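Local coordinates for phenylacetaldehyde dehydrogenase (Burkholderia cenocepacia, PDB 4O5H), which probably oxidises phenylacetaldehyde to phenylacetate with NAD+ as electron acceptor, as a member of the aldehyde dehydrogenase family, at residues Leu48-Pro53 / Thr57-Val62; Arg24-Lys29 / Ala113-Leu118; Asn120-Met125 / Phe310-Gln315; Ile346-Gly349 / Ala353-Ile356; Ala107-Leu112 / Leu130-Ala135. All blocks are in the same frame, centred on the assembly; numbering follows the deposited sequence.

Contact 1: residues Leu48-Pro53 / Thr57-Val62. With NA (sodium ion), chain I.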
# COMPACT_ATOMS: atom_id res chain seq x y z
N LEU A 48 21.58 -25.89 -4.22
CA LEU A 48 20.65 -26.32 -5.26
C LEU A 48 21.22 -26.15 -6.65
O LEU A 48 22.06 -25.31 -6.90
CB LEU A 48 19.30 -25.67 -5.10
CG LEU A 48 19.28 -24.18 -5.19
CD1 LEU A 48 19.11 -23.77 -6.64
CD2 LEU A 48 18.11 -23.67 -4.40
N ASP A 49 20.78 -27.02 -7.54
CA ASP A 49 21.23 -27.03 -8.92
C ASP A 49 20.66 -25.90 -9.74
O ASP A 49 19.51 -25.58 -9.62
CB ASP A 49 20.81 -28.33 -9.61
CG ASP A 49 21.56 -29.53 -9.09
OD1 ASP A 49 22.63 -29.41 -8.46
OD2 ASP A 49 21.04 -30.62 -9.35
N VAL A 50 21.49 -25.36 -10.61
CA VAL A 50 21.06 -24.45 -11.64
C VAL A 50 21.10 -25.18 -12.97
O VAL A 50 22.12 -25.74 -13.35
CB VAL A 50 21.97 -23.23 -11.70
CG1 VAL A 50 21.41 -22.22 -12.67
CG2 VAL A 50 22.08 -22.62 -10.32
N VAL A 51 19.97 -25.16 -13.65
CA VAL A 51 19.72 -25.94 -14.85
C VAL A 51 19.56 -25.02 -16.08
O VAL A 51 18.94 -23.96 -16.00
CB VAL A 51 18.45 -26.76 -14.67
CG1 VAL A 51 18.01 -27.42 -15.99
CG2 VAL A 51 18.66 -27.85 -13.61
N ASN A 52 20.22 -25.39 -17.16
CA ASN A 52 20.05 -24.71 -18.45
C ASN A 52 18.81 -25.28 -19.10
O ASN A 52 18.80 -26.45 -19.51
CB ASN A 52 21.23 -24.96 -19.36
CG ASN A 52 21.09 -24.31 -20.70
OD1 ASN A 52 20.00 -23.86 -21.12
ND2 ASN A 52 22.19 -24.25 -21.42
N PRO A 53 17.76 -24.48 -19.21
CA PRO A 53 16.50 -25.03 -19.74
C PRO A 53 16.50 -25.42 -21.22
O PRO A 53 15.56 -26.06 -21.67
CB PRO A 53 15.50 -23.90 -19.50
CG PRO A 53 16.33 -22.66 -19.54
CD PRO A 53 17.66 -23.04 -18.93
N THR A 57 20.56 -29.62 -18.54
CA THR A 57 21.81 -29.96 -17.81
C THR A 57 22.08 -28.99 -16.69
O THR A 57 21.67 -27.82 -16.75
CB THR A 57 23.05 -29.97 -18.72
OG1 THR A 57 23.24 -28.68 -19.29
CG2 THR A 57 22.91 -31.00 -19.83
N VAL A 58 22.83 -29.46 -15.70
CA VAL A 58 23.24 -28.61 -14.59
C VAL A 58 24.44 -27.77 -15.00
O VAL A 58 25.42 -28.30 -15.47
CB VAL A 58 23.62 -29.46 -13.39
CG1 VAL A 58 24.22 -28.60 -12.31
CG2 VAL A 58 22.39 -30.20 -12.86
N ILE A 59 24.37 -26.46 -14.86
CA ILE A 59 25.47 -25.58 -15.23
C ILE A 59 26.18 -24.96 -14.02
O ILE A 59 27.22 -24.34 -14.18
CB ILE A 59 25.00 -24.45 -16.21
CG1 ILE A 59 23.81 -23.66 -15.64
CG2 ILE A 59 24.60 -25.06 -17.53
CD1 ILE A 59 23.46 -22.37 -16.36
N ALA A 60 25.56 -25.02 -12.85
CA ALA A 60 26.08 -24.39 -11.66
C ALA A 60 25.32 -24.93 -10.47
O ALA A 60 24.29 -25.57 -10.63
CB ALA A 60 25.93 -22.85 -11.71
N ARG A 61 25.82 -24.60 -9.29
CA ARG A 61 25.12 -24.83 -8.03
C ARG A 61 25.23 -23.58 -7.16
O ARG A 61 26.25 -22.92 -7.13
CB ARG A 61 25.75 -26.00 -7.32
CG ARG A 61 25.79 -27.27 -8.16
CD ARG A 61 26.55 -28.36 -7.46
NE ARG A 61 25.76 -28.96 -6.40
CZ ARG A 61 26.23 -29.82 -5.49
NH1 ARG A 61 27.52 -30.20 -5.50
NH2 ARG A 61 25.41 -30.31 -4.55
N VAL A 62 24.17 -23.27 -6.44
CA VAL A 62 24.18 -22.11 -5.53
C VAL A 62 23.72 -22.55 -4.14
O VAL A 62 23.09 -23.61 -4.00
CB VAL A 62 23.30 -20.96 -6.04
CG1 VAL A 62 23.77 -20.52 -7.42
CG2 VAL A 62 21.83 -21.33 -6.04
NA NA I . 17.88 -21.74 -14.31
O HOH W 1 23.01 -28.94 -5.84
O HOH W 2 17.89 -23.51 -12.67
O HOH W 3 24.67 -26.22 -20.84
O HOH W 4 16.15 -23.00 -15.33
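Val50 is the main bump of this pairing. Its CB rests against the Ala60 methyl (CB to CB, 4.0 Å), which makes a shallow hollow, with Ile59 flanking on one branch and Val62 on the other: Val50 CG1 lies 4.1 Å from Ile59 CG1, and Val50 CG2 meets Val62 CG1. CG1 stands anti to the backbone N (chi1 -173°), which spreads the two branches to those neighbours. Leu48 extends the row, its CD1 lying 3.7 Å from Val62 CG2, and Leu215 of helix 215-227 covers Val50, Ile59 and Val62. The strands form a two-stranded antiparallel hairpin broken by a classic beta bulge: Ile59 and Ala60 both face Val50, whose N donates to Ala60 O (2.8 Å) and whose O accepts from Ile59 N (2.8 Å). On the face of Asp49, Val51, Val58 and Arg61, Val58 CG2 slants across to Asp49 OD2 (3.8 Å). Asp49 and Arg61 run side by side in a long salt bridge, with a water bonded to both Asp49 OD1 and Arg61 NE. Val51 O binds the sodium ion at 3.0 Å, together with Asp119 O and Asp212 O, and one of the sodium's waters accepts from Val51 N.

Contact 2: residues Arg24-Lys29 / Ala113-Leu118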
# COMPACT_ATOMS: atom_id res chain seq x y z
N ARG A 24 32.31 -18.10 -18.95
CA ARG A 24 32.82 -19.42 -18.59
C ARG A 24 33.44 -19.42 -17.19
O ARG A 24 33.20 -20.32 -16.39
CB ARG A 24 33.80 -19.95 -19.66
CG ARG A 24 33.08 -20.45 -20.92
CD ARG A 24 34.03 -21.21 -21.86
NE ARG A 24 33.54 -21.25 -23.24
CZ ARG A 24 32.56 -22.04 -23.68
NH1 ARG A 24 31.94 -22.89 -22.87
NH2 ARG A 24 32.20 -21.96 -24.95
N ALA A 25 34.23 -18.41 -16.89
CA ALA A 25 34.87 -18.31 -15.57
C ALA A 25 33.83 -18.18 -14.47
O ALA A 25 33.98 -18.75 -13.40
CB ALA A 25 35.84 -17.11 -15.52
N PHE A 26 32.80 -17.37 -14.71
CA PHE A 26 31.78 -17.21 -13.71
C PHE A 26 31.06 -18.53 -13.47
O PHE A 26 30.83 -18.90 -12.33
CB PHE A 26 30.77 -16.13 -14.13
CG PHE A 26 29.63 -15.97 -13.17
CD1 PHE A 26 29.77 -15.27 -11.99
CD2 PHE A 26 28.41 -16.50 -13.47
CE1 PHE A 26 28.72 -15.12 -11.11
CE2 PHE A 26 27.33 -16.35 -12.61
CZ PHE A 26 27.48 -15.64 -11.43
N LEU A 27 30.73 -19.24 -14.53
CA LEU A 27 30.08 -20.53 -14.38
C LEU A 27 30.93 -21.58 -13.67
O LEU A 27 30.41 -22.37 -12.89
CB LEU A 27 29.64 -21.09 -15.72
CG LEU A 27 28.55 -20.30 -16.43
CD1 LEU A 27 28.33 -20.89 -17.82
CD2 LEU A 27 27.27 -20.27 -15.64
N ALA A 28 32.21 -21.59 -13.95
CA ALA A 28 33.09 -22.61 -13.38
C ALA A 28 33.35 -22.43 -11.88
O ALA A 28 33.56 -23.39 -11.20
CB ALA A 28 34.42 -22.62 -14.11
N LYS A 29 33.35 -21.22 -11.36
CA LYS A 29 33.80 -21.02 -9.99
C LYS A 29 32.68 -21.27 -8.97
O LYS A 29 31.50 -21.10 -9.27
CB LYS A 29 34.35 -19.61 -9.82
CG LYS A 29 33.27 -18.57 -9.65
CD LYS A 29 33.78 -17.16 -9.77
CE LYS A 29 32.65 -16.20 -9.48
NZ LYS A 29 33.10 -14.80 -9.48
N ALA A 113 24.12 -10.94 -20.31
CA ALA A 113 23.13 -11.50 -21.24
C ALA A 113 23.32 -12.99 -21.44
O ALA A 113 22.36 -13.73 -21.45
CB ALA A 113 23.20 -10.80 -22.58
N GLU A 114 24.56 -13.43 -21.57
CA GLU A 114 24.84 -14.87 -21.70
C GLU A 114 24.41 -15.64 -20.43
O GLU A 114 23.79 -16.70 -20.52
CB GLU A 114 26.34 -15.11 -22.00
CG GLU A 114 26.73 -14.60 -23.40
CD GLU A 114 28.17 -14.81 -23.80
OE1 GLU A 114 29.00 -15.25 -22.96
OE2 GLU A 114 28.46 -14.52 -24.99
N ILE A 115 24.75 -15.10 -19.27
CA ILE A 115 24.38 -15.74 -18.04
C ILE A 115 22.87 -15.85 -18.00
O ILE A 115 22.30 -16.90 -17.66
CB ILE A 115 24.88 -14.92 -16.80
CG1 ILE A 115 26.38 -14.98 -16.73
CG2 ILE A 115 24.25 -15.43 -15.51
CD1 ILE A 115 27.01 -13.98 -15.80
N GLU A 116 22.20 -14.75 -18.32
CA GLU A 116 20.75 -14.73 -18.25
C GLU A 116 20.13 -15.71 -19.24
O GLU A 116 19.17 -16.44 -18.90
CB GLU A 116 20.21 -13.33 -18.52
CG GLU A 116 18.79 -13.14 -18.08
CD GLU A 116 18.67 -12.76 -16.61
OE1 GLU A 116 19.28 -13.47 -15.76
OE2 GLU A 116 18.01 -11.75 -16.32
N SER A 117 20.69 -15.78 -20.45
CA SER A 117 20.18 -16.70 -21.46
C SER A 117 20.38 -18.16 -21.02
O SER A 117 19.48 -18.99 -21.19
CB SER A 117 20.89 -16.45 -22.79
OG SER A 117 20.42 -17.31 -23.78
N LEU A 118 21.54 -18.46 -20.45
CA LEU A 118 21.80 -19.83 -20.01
C LEU A 118 20.91 -20.26 -18.84
O LEU A 118 20.55 -21.43 -18.72
CB LEU A 118 23.28 -20.02 -19.64
CG LEU A 118 24.25 -19.88 -20.80
CD1 LEU A 118 25.70 -19.80 -20.32
CD2 LEU A 118 24.08 -21.03 -21.78
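Leu27 O accepts from Lys31 NZ, which also bonds Lys29 O and makes a cation-pi contact with the ring of Phe26, while the Leu27 side chain reaches across to Leu118. Lys31 thus meets the two carbonyls at the C-terminal end of helix 21-28. The contact itself is two apolar pairs. Phe26 meets Ile115 at about a right angle, and the delta methyl of the isoleucine does the touching: Ile115 CD1 stands 3.7 Å from Phe26 CD2 and 4.0 Å from Phe26 CE2. With Phe26 CG swung opposite the backbone N (chi1 176°), the ring is carried to this spot beside helix 109-120. The second pair joins methyl to methyl, Leu27 CD1 lying 3.8 Å from Leu118 CD1. The backbones stay well apart, the nearest CA atoms being Leu27 and Ile115 at 8.3 Å, and the side chains of Phe26, Leu27, Ile115 and Leu118 cover the distance. Leu215 of helix 215-227 packs on both Leu27 and Ile115 and makes the third wall of the cluster. To the side, Glu114 OE1 is bonded to Thr23 OG1 and Leu20 N. The N-terminal helix therefore meets helix 109-120 through apolar fit of Phe26 and Leu27 with Ile115 and Leu118, and the Glu114-Thr23 hydrogen bond adds a directional link beside it.

Contact 3: residues Asn120-Met125 / Phe310-Gln315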
# COMPACT_ATOMS: atom_id res chain seq x y z
N ASN A 120 17.99 -18.61 -17.56
CA ASN A 120 16.53 -18.38 -17.77
C ASN A 120 16.00 -19.03 -19.05
O ASN A 120 14.86 -19.51 -19.08
CB ASN A 120 16.22 -16.87 -17.76
CG ASN A 120 14.94 -16.52 -18.47
OD1 ASN A 120 14.87 -16.54 -19.68
ND2 ASN A 120 13.91 -16.19 -17.72
N GLY A 121 16.83 -19.03 -20.09
CA GLY A 121 16.47 -19.65 -21.37
C GLY A 121 16.15 -18.70 -22.52
O GLY A 121 16.15 -19.11 -23.70
N LYS A 122 15.87 -17.43 -22.21
CA LYS A 122 15.51 -16.46 -23.22
C LYS A 122 16.63 -16.19 -24.25
O LYS A 122 17.81 -16.40 -23.99
CB LYS A 122 15.05 -15.15 -22.59
CG LYS A 122 16.15 -14.36 -21.88
CD LYS A 122 15.57 -13.06 -21.33
CE LYS A 122 14.67 -13.34 -20.14
NZ LYS A 122 13.80 -12.17 -19.80
N PRO A 123 16.23 -15.72 -25.46
CA PRO A 123 17.25 -15.40 -26.47
C PRO A 123 18.28 -14.39 -25.94
O PRO A 123 17.91 -13.33 -25.40
CB PRO A 123 16.44 -14.81 -27.60
CG PRO A 123 15.07 -15.43 -27.45
CD PRO A 123 14.87 -15.49 -25.95
N VAL A 124 19.55 -14.72 -26.12
CA VAL A 124 20.62 -13.89 -25.65
C VAL A 124 20.57 -12.47 -26.25
O VAL A 124 20.90 -11.49 -25.58
CB VAL A 124 21.99 -14.54 -25.89
CG1 VAL A 124 22.33 -14.63 -27.38
CG2 VAL A 124 23.08 -13.79 -25.14
N MET A 125 20.13 -12.36 -27.49
CA MET A 125 20.06 -11.03 -28.12
C MET A 125 19.02 -10.15 -27.42
O MET A 125 19.18 -8.94 -27.36
CB MET A 125 19.78 -11.15 -29.62
CG MET A 125 20.95 -11.69 -30.46
SD MET A 125 20.53 -11.88 -32.24
CE MET A 125 19.70 -10.28 -32.53
N PHE A 310 3.78 -13.78 -27.48
CA PHE A 310 4.90 -14.69 -27.59
C PHE A 310 6.21 -14.10 -27.08
O PHE A 310 7.19 -14.82 -26.93
CB PHE A 310 5.05 -15.20 -29.04
CG PHE A 310 3.84 -15.96 -29.55
CD1 PHE A 310 3.24 -16.94 -28.77
CD2 PHE A 310 3.31 -15.70 -30.79
CE1 PHE A 310 2.13 -17.63 -29.22
CE2 PHE A 310 2.19 -16.37 -31.24
CZ PHE A 310 1.60 -17.34 -30.45
N PHE A 311 6.25 -12.77 -26.88
CA PHE A 311 7.43 -12.12 -26.26
C PHE A 311 7.82 -12.87 -24.98
O PHE A 311 6.95 -13.24 -24.16
CB PHE A 311 7.09 -10.66 -25.96
CG PHE A 311 8.08 -9.97 -25.05
CD1 PHE A 311 9.40 -9.88 -25.41
CD2 PHE A 311 7.66 -9.33 -23.89
CE1 PHE A 311 10.31 -9.25 -24.57
CE2 PHE A 311 8.56 -8.69 -23.04
CZ PHE A 311 9.89 -8.65 -23.40
N ASN A 312 9.11 -13.15 -24.85
CA ASN A 312 9.65 -13.89 -23.71
C ASN A 312 8.91 -15.21 -23.45
O ASN A 312 8.69 -15.58 -22.29
CB ASN A 312 9.64 -13.01 -22.44
CG ASN A 312 10.65 -13.47 -21.40
OD1 ASN A 312 11.78 -13.83 -21.74
ND2 ASN A 312 10.23 -13.50 -20.14
N GLN A 313 8.55 -15.91 -24.52
CA GLN A 313 7.85 -17.19 -24.45
C GLN A 313 6.55 -17.11 -23.67
O GLN A 313 6.10 -18.11 -23.12
CB GLN A 313 8.72 -18.28 -23.84
CG GLN A 313 9.99 -18.59 -24.60
CD GLN A 313 11.17 -17.70 -24.30
OE1 GLN A 313 11.87 -17.28 -25.19
NE2 GLN A 313 11.40 -17.43 -23.02
N GLY A 314 5.92 -15.92 -23.65
CA GLY A 314 4.68 -15.72 -22.90
C GLY A 314 4.87 -15.66 -21.40
O GLY A 314 3.88 -15.59 -20.65
N GLN A 315 6.13 -15.69 -20.93
CA GLN A 315 6.43 -15.67 -19.51
C GLN A 315 6.58 -14.22 -19.06
O GLN A 315 7.66 -13.75 -18.68
CB GLN A 315 7.70 -16.49 -19.22
CG GLN A 315 7.53 -17.96 -19.57
CD GLN A 315 8.82 -18.73 -19.55
OE1 GLN A 315 9.89 -18.22 -19.94
NE2 GLN A 315 8.73 -19.94 -19.11
O HOH W 5 12.06 -16.34 -20.33
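The amide of Asn312 turns OD1 to Lys122 and sends ND2 to Gln315 O, which sits 17° out of the amide plane; the Asn312 CB carbon lies over the centre of one face of the Phe311 ring, 4.2 Å above its plane. The facing segment is the turn between helices 109-120 and 124-145, and it opens with an Asx turn: Asn120 OD1 accepts from Lys122 N at 2.9 Å, with the donor in the carbonyl plane. Gly121, the first residue to leave the helix, has positive phi (107°), and its lack of a side chain keeps it clear of the preceding carbonyl oxygen. Residues 310-315 follow helix 298-310 and lead toward strand 320-326; they match the start of the aldehyde dehydrogenase cysteine signature, just ahead of its cysteine. Lys122 crosses the gap with a chain bent at chi3, its NZ making a weak hydrogen bond of 3.3 Å to Asn312 OD1. The lysine's stronger partner is Asp131 of helix 124-145, and Asn185 O also takes a bond from NZ, so the ammonium charge is probably balanced mainly by Asp131. A water lies 2.9 Å from Asn120 OD1 and 2.9 Å from Asn312 OD1 and donates toward both, although nearby acceptors outnumber its protons. Next to it, Gln313 bends at chi2 and its amide comes in from the direction opposite to Pro123; the oxygen is used by Gly357 N. The closest approach of that pair is Gln313 OE1 to Pro123 CD, 3.6 Å.

Contact 4: residues Ile346-Gly349 / Ala353-Ile356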
# COMPACT_ATOMS: atom_id res chain seq x y z
N ILE A 346 12.19 -21.97 -32.96
CA ILE A 346 12.27 -22.49 -31.62
C ILE A 346 13.66 -23.08 -31.42
O ILE A 346 14.12 -23.85 -32.26
CB ILE A 346 11.22 -23.58 -31.37
CG1 ILE A 346 9.82 -23.05 -31.61
CG2 ILE A 346 11.34 -24.11 -29.95
CD1 ILE A 346 8.77 -24.14 -31.59
N GLY A 347 14.34 -22.71 -30.35
CA GLY A 347 15.71 -23.20 -30.17
C GLY A 347 16.37 -22.69 -28.91
O GLY A 347 15.76 -21.97 -28.12
N PRO A 348 17.63 -23.05 -28.72
CA PRO A 348 18.39 -22.52 -27.58
C PRO A 348 18.61 -21.02 -27.67
O PRO A 348 18.85 -20.45 -28.74
CB PRO A 348 19.71 -23.28 -27.64
CG PRO A 348 19.76 -23.95 -28.96
CD PRO A 348 18.41 -23.98 -29.56
N GLY A 349 18.54 -20.37 -26.50
CA GLY A 349 18.62 -18.92 -26.44
C GLY A 349 19.94 -18.36 -26.92
O GLY A 349 20.01 -17.22 -27.39
N ALA A 353 19.59 -17.11 -34.14
CA ALA A 353 18.38 -17.34 -34.92
C ALA A 353 17.13 -17.58 -34.05
O ALA A 353 16.03 -17.52 -34.56
CB ALA A 353 18.58 -18.51 -35.86
N THR A 354 17.30 -17.84 -32.76
CA THR A 354 16.19 -18.29 -31.95
C THR A 354 15.25 -17.14 -31.68
O THR A 354 15.68 -16.07 -31.25
CB THR A 354 16.66 -18.89 -30.62
OG1 THR A 354 17.24 -20.17 -30.85
CG2 THR A 354 15.49 -19.03 -29.65
N GLN A 355 13.97 -17.36 -31.91
CA GLN A 355 12.95 -16.40 -31.52
C GLN A 355 12.14 -16.83 -30.32
O GLN A 355 11.63 -15.98 -29.60
CB GLN A 355 12.01 -16.17 -32.70
CG GLN A 355 12.73 -15.66 -33.92
CD GLN A 355 11.85 -15.66 -35.14
OE1 GLN A 355 11.51 -16.71 -35.68
NE2 GLN A 355 11.52 -14.48 -35.62
N ILE A 356 12.00 -18.13 -30.13
CA ILE A 356 11.30 -18.70 -28.99
C ILE A 356 12.24 -19.68 -28.29
O ILE A 356 12.61 -20.70 -28.87
CB ILE A 356 10.04 -19.44 -29.48
CG1 ILE A 356 8.97 -18.45 -29.89
CG2 ILE A 356 9.48 -20.38 -28.45
CD1 ILE A 356 8.21 -17.85 -28.72
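Thr354 OG1 donates to Pro348 O over 2.7 Å, the shortest bond between the two segments. The hydroxyl reaches the carbonyl from above, 46° out of its plane. With chi1 at -74°, OG1 is turned to the side of the backbone N and CG2 lies beside the carbonyl carbon, where it meets Gly347 O at 3.3 Å. OG1 is 3.3 Å from Gly347 C, and the lack of a side chain at Gly347 makes room for this hydroxyl. A second bond runs from Gly347 N to Ile356 O at 3.0 Å, nearly straight onto the carbonyl, and the same oxygen receives a CA-H...O contact from Ile346 CA. These last two make a single bridge of Ile346 with Ile356 in a compact reversal of the chain, which lies between helices 330-343 and 362-378. Outward from it, Ile346 and Ile356 lie side by side and point the same way, with Ile346 CG1 4.2 Å from Ile356 CG2. Gln355 and Ile356 also make backbone bonds with Lys345. Ile346 packs on Ile389, Phe395 and Pro398 ahead of strand 399-402, Ile356 rests on Leu344 just beyond helix 330-343, and Gly349 hydrogen-bonds Val124 at the start of helix 124-145.

Contact 5: residues Ala107-Leu112 / Leu130-Ala135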
# COMPACT_ATOMS: atom_id res chain seq x y z
N ALA A 107 29.12 -2.06 -19.10
CA ALA A 107 30.46 -2.52 -19.50
C ALA A 107 30.51 -4.04 -19.59
O ALA A 107 31.33 -4.58 -20.29
CB ALA A 107 31.55 -2.00 -18.52
N ASN A 108 29.65 -4.72 -18.85
CA ASN A 108 29.66 -6.16 -18.80
C ASN A 108 28.36 -6.76 -19.33
O ASN A 108 27.94 -7.83 -18.91
CB ASN A 108 29.90 -6.61 -17.35
CG ASN A 108 31.29 -6.22 -16.84
OD1 ASN A 108 32.26 -6.86 -17.16
ND2 ASN A 108 31.36 -5.13 -16.08
N ALA A 109 27.75 -6.06 -20.28
CA ALA A 109 26.42 -6.39 -20.77
C ALA A 109 26.35 -7.73 -21.51
O ALA A 109 25.42 -8.50 -21.29
CB ALA A 109 25.92 -5.27 -21.67
N ARG A 110 27.32 -8.06 -22.34
CA ARG A 110 27.26 -9.36 -23.06
C ARG A 110 27.36 -10.54 -22.11
O ARG A 110 26.59 -11.48 -22.21
CB ARG A 110 28.36 -9.46 -24.11
CG ARG A 110 28.37 -10.78 -24.84
CD ARG A 110 27.08 -11.03 -25.63
NE ARG A 110 27.07 -12.38 -26.18
CZ ARG A 110 26.25 -12.80 -27.14
NH1 ARG A 110 25.34 -11.99 -27.63
NH2 ARG A 110 26.34 -14.03 -27.62
N GLU A 111 28.28 -10.47 -21.14
CA GLU A 111 28.39 -11.52 -20.16
C GLU A 111 27.09 -11.71 -19.36
O GLU A 111 26.61 -12.81 -19.17
CB GLU A 111 29.52 -11.20 -19.15
CG GLU A 111 29.65 -12.24 -18.07
CD GLU A 111 30.58 -11.81 -16.95
OE1 GLU A 111 31.18 -10.70 -17.04
OE2 GLU A 111 30.65 -12.57 -15.98
N LEU A 112 26.51 -10.61 -18.90
CA LEU A 112 25.23 -10.69 -18.19
C LEU A 112 24.14 -11.28 -19.03
O LEU A 112 23.34 -12.07 -18.54
CB LEU A 112 24.82 -9.29 -17.69
CG LEU A 112 25.66 -8.77 -16.48
CD1 LEU A 112 25.44 -7.28 -16.27
CD2 LEU A 112 25.29 -9.53 -15.25
N LEU A 130 17.33 -5.77 -24.36
CA LEU A 130 16.25 -5.32 -23.48
C LEU A 130 16.61 -5.46 -21.98
O LEU A 130 16.78 -4.45 -21.32
CB LEU A 130 14.98 -6.06 -23.76
CG LEU A 130 13.84 -5.58 -22.86
CD1 LEU A 130 13.29 -4.25 -23.35
CD2 LEU A 130 12.69 -6.55 -22.84
N ASP A 131 16.70 -6.69 -21.47
CA ASP A 131 16.88 -6.90 -20.06
C ASP A 131 18.09 -6.15 -19.50
O ASP A 131 17.96 -5.39 -18.53
CB ASP A 131 17.04 -8.39 -19.71
CG ASP A 131 15.85 -9.21 -20.09
OD1 ASP A 131 15.44 -9.16 -21.30
OD2 ASP A 131 15.34 -9.98 -19.22
N VAL A 132 19.26 -6.40 -20.06
CA VAL A 132 20.50 -5.85 -19.45
C VAL A 132 20.53 -4.32 -19.65
O VAL A 132 20.79 -3.56 -18.72
CB VAL A 132 21.74 -6.52 -20.03
CG1 VAL A 132 22.97 -5.82 -19.57
CG2 VAL A 132 21.77 -8.00 -19.67
N ALA A 133 20.20 -3.86 -20.84
CA ALA A 133 20.19 -2.42 -21.15
C ALA A 133 19.22 -1.69 -20.21
O ALA A 133 19.55 -0.64 -19.67
CB ALA A 133 19.81 -2.19 -22.60
N MET A 134 18.02 -2.24 -20.01
CA MET A 134 17.05 -1.59 -19.15
C MET A 134 17.34 -1.74 -17.65
O MET A 134 16.88 -0.93 -16.86
CB MET A 134 15.62 -2.00 -19.51
CG MET A 134 15.15 -1.40 -20.85
SD MET A 134 15.04 0.40 -20.75
CE MET A 134 13.44 0.49 -19.95
N ALA A 135 18.07 -2.78 -17.27
CA ALA A 135 18.54 -2.89 -15.89
C ALA A 135 19.50 -1.76 -15.59
O ALA A 135 19.37 -1.09 -14.59
CB ALA A 135 19.21 -4.22 -15.65
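Apolar contact comes first: Val132 packs against Ala109 and Leu112 of helix 109-120. Val132 CG1 lies 3.7 Å from Ala109 CB and the same distance from Ala109 CA, so the alanine contributes its backbone carbon as well as its methyl. The other branch, Val132 CG2, sits 3.9 Å from Leu112 CB and 4.0 Å from Ala109 O. The valine has CG1 anti to the backbone N (chi1 171°), which sends one methyl to Ala109 and the other to Leu112, three residues on. Ala109 is small enough for a close backbone approach, CA to CA 6.1 Å from Ala109 to Val132. Leu188 of helix 187-201 meets Val132 as well, while Leu112 reaches Arg219 and Leu223 of helix 215-227. Backbone bonding belongs to each helix separately: Leu112 N bonds Asn108 O, where the helix begins, and Ala135 N bonds Asp131 O. The turn at 130-132 is wider, of pi type. Charged groups flank the apolar patch: Arg110 pairs with Glu114 and Glu111 with Arg219. Beyond Val132 the same helix faces the dimer interface, where Leu130 and Met134 pack on Tyr160 of the second subunit. Two successive helices joined by a short turn, packed over the helices that follow the sheet strands, form a helical hairpin in the aldehyde dehydrogenase fold.

In the fold
Contacts 3, 4 and 5 are the more buried, contact 3 lying nearest the centre of the chain, whereas contacts 1 and 2 are only partly buried. Helix 109-120 serves contacts 2 and 5, and helix 124-145 serves contacts 3 and 5. Chemistry follows place: contacts 2 and 5 join helices by methyls and a ring; contacts 1 and 4 are chain reversals with backbone bonds, to which contact 4 adds a threonine hydroxyl and contact 1 a salt bridge and a carbonyl-bound sodium ion; contact 3 is a cluster of polar side chains around water. They interlock. Pro53 of contact 1 touches Leu118, Asn120 and Gly121; Pro123 of contact 3 packs on Thr354 of contact 4; Phe311 meets Leu130 between contacts 3 and 5.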